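Local coordinates for PF04016 domain protein (Desulfitobacterium hafniense, PDB 3L5O), which is of unknown function but possibly takes part in heavy-metal chelation and may bind an adenosyl-containing ligand, at residues R80-C85 with L98-A103. Numbering follows the deposited sequence.
Sequences RVAAGC and LAAINA
Ala-100 puts its methyl into the shallow hollow between Ala-82 and Ala-83 on the facing helix. This methyl is one bump of the contact, and it points toward segment 80-85. It meets the methyl of Ala-82 at 4.0 Å, CB to CB. Next to that methyl lies the backbone of Ala-83, with Ala-100 CB 3.8 Å from Ala-83 N and 4.0 Å from Ala-83 CA. The floor of the hollow is therefore partly main chain.

The methyl of Ala-83 lies alongside Ala-100 and reaches Ile-101, with Ala-83 CB 3.7 Å from Ile-101 CG1. Ile-101 CG1 stands anti to its own carbonyl carbon (chi1 -72°). That turn brings the CG1 branch nearer to segment 80-85 than the direction of CB alone would suggest.

Small residues let the backbones come close: Ala-83 CA and Ala-100 CA are 5.2 Å apart. The side chains meet through apolar groups alone, and all four touching residues are buried.

The contact joins the short helix 79-83 to the long helix 91-105. Helix 22-29 adjoins the Ala-83 and Ile-101 pair, with Ile-28 touching Ala-83 and Met-27 touching Ile-101. Val-37, in a loop, packs on Ala-82. Ile-49 of strand 46-51 packs on Ala-100, linking helix 91-105 to the three-stranded antiparallel sheet.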
loop_
_atom_site.group_PDB
_atom_site.type_symbol
_atom_site.label_atom_id
_atom_site.label_comp_id
_atom_site.label_asym_id
_atom_site.label_seq_id
_atom_site.Cartn_x
_atom_site.Cartn_y
_atom_site.Cartn_z
ATOM N N ARG A 80 14.509 7.165 -7.177
ATOM C CA ARG A 80 14.453 7.839 -5.885
ATOM C C ARG A 80 13.987 9.291 -5.999
ATOM O O ARG A 80 13.390 9.827 -5.069
ATOM C CB ARG A 80 15.792 7.774 -5.183
ATOM C CG ARG A 80 15.689 8.271 -3.765
ATOM C CD ARG A 80 16.911 8.027 -2.935
ATOM N NE ARG A 80 18.097 8.675 -3.467
ATOM C CZ ARG A 80 19.326 8.368 -3.081
ATOM N NH1 ARG A 80 19.524 7.405 -2.179
ATOM N NH2 ARG A 80 20.364 9.020 -3.593
ATOM N N VAL A 81 14.270 9.926 -7.133
ATOM C CA VAL A 81 13.807 11.296 -7.384
ATOM C C VAL A 81 12.271 11.285 -7.601
ATOM O O VAL A 81 11.543 12.042 -6.968
ATOM C CB VAL A 81 14.566 11.960 -8.552
ATOM C CG1 VAL A 81 13.976 13.319 -8.874
ATOM C CG2 VAL A 81 16.047 12.119 -8.204
ATOM N N ALA A 82 11.804 10.417 -8.482
ATOM C CA ALA A 82 10.380 10.194 -8.691
ATOM C C ALA A 82 9.612 9.799 -7.387
ATOM O O ALA A 82 8.480 10.177 -7.224
ATOM C CB ALA A 82 10.165 9.113 -9.730
ATOM N N ALA A 83 10.254 9.055 -6.484
ATOM C CA ALA A 83 9.659 8.647 -5.215
ATOM C C ALA A 83 9.325 9.852 -4.333
ATOM O O ALA A 83 8.405 9.771 -3.552
ATOM C CB ALA A 83 10.568 7.674 -4.463
ATOM N N GLY A 84 10.087 10.944 -4.449
ATOM C CA GLY A 84 9.767 12.208 -3.810
ATOM C C GLY A 84 8.348 12.706 -4.072
ATOM O O GLY A 84 7.783 13.465 -3.279
ATOM N N CYS A 85 7.770 12.283 -5.189
ATOM C CA CYS A 85 6.371 12.597 -5.498
ATOM C C CYS A 85 5.369 12.033 -4.500
ATOM O O CYS A 85 4.265 12.555 -4.413
ATOM C CB CYS A 85 5.985 12.107 -6.899
ATOM S SG CYS A 85 6.815 12.938 -8.242
ATOM N N LEU A 98 4.399 6.584 -4.911
ATOM C CA LEU A 98 4.331 5.261 -4.295
ATOM C C LEU A 98 4.612 4.134 -5.303
ATOM O O LEU A 98 5.258 3.161 -4.960
ATOM C CB LEU A 98 2.979 5.041 -3.595
ATOM C CG LEU A 98 2.783 3.708 -2.850
ATOM C CD1 LEU A 98 3.862 3.451 -1.787
ATOM C CD2 LEU A 98 1.401 3.704 -2.213
ATOM N N ALA A 99 4.129 4.252 -6.533
ATOM C CA ALA A 99 4.519 3.311 -7.582
ATOM C C ALA A 99 6.066 3.208 -7.752
ATOM O O ALA A 99 6.618 2.110 -7.822
ATOM C CB ALA A 99 3.810 3.659 -8.908
ATOM N N ALA A 100 6.761 4.344 -7.709
ATOM C CA ALA A 100 8.204 4.386 -7.806
ATOM C C ALA A 100 8.859 3.710 -6.596
ATOM O O ALA A 100 9.771 2.905 -6.750
ATOM C CB ALA A 100 8.691 5.840 -7.911
ATOM N N ILE A 101 8.381 4.009 -5.396
ATOM C CA ILE A 101 8.866 3.293 -4.206
ATOM C C ILE A 101 8.744 1.778 -4.383
ATOM O O ILE A 101 9.684 1.024 -4.095
ATOM C CB ILE A 101 8.107 3.769 -2.952
ATOM C CG1 ILE A 101 8.560 5.177 -2.590
ATOM C CG2 ILE A 101 8.310 2.807 -1.774
ATOM C CD1 ILE A 101 7.662 5.863 -1.592
ATOM N N ASN A 102 7.597 1.339 -4.895
ATOM C CA ASN A 102 7.302 -0.097 -4.945
ATOM C C ASN A 102 8.044 -0.784 -6.087
ATOM O O ASN A 102 8.226 -2.004 -6.061
ATOM C CB ASN A 102 5.792 -0.339 -5.023
ATOM C CG ASN A 102 5.084 -0.029 -3.706
ATOM O OD1 ASN A 102 5.653 -0.156 -2.627
ATOM N ND2 ASN A 102 3.851 0.387 -3.800
ATOM N N ALA A 103 8.494 -0.005 -7.071
ATOM C CA ALA A 103 9.326 -0.533 -8.164
ATOM C C ALA A 103 10.673 -0.984 -7.622
ATOM O O ALA A 103 11.199 -1.950 -8.086
ATOM C CB ALA A 103 9.513 0.493 -9.240
#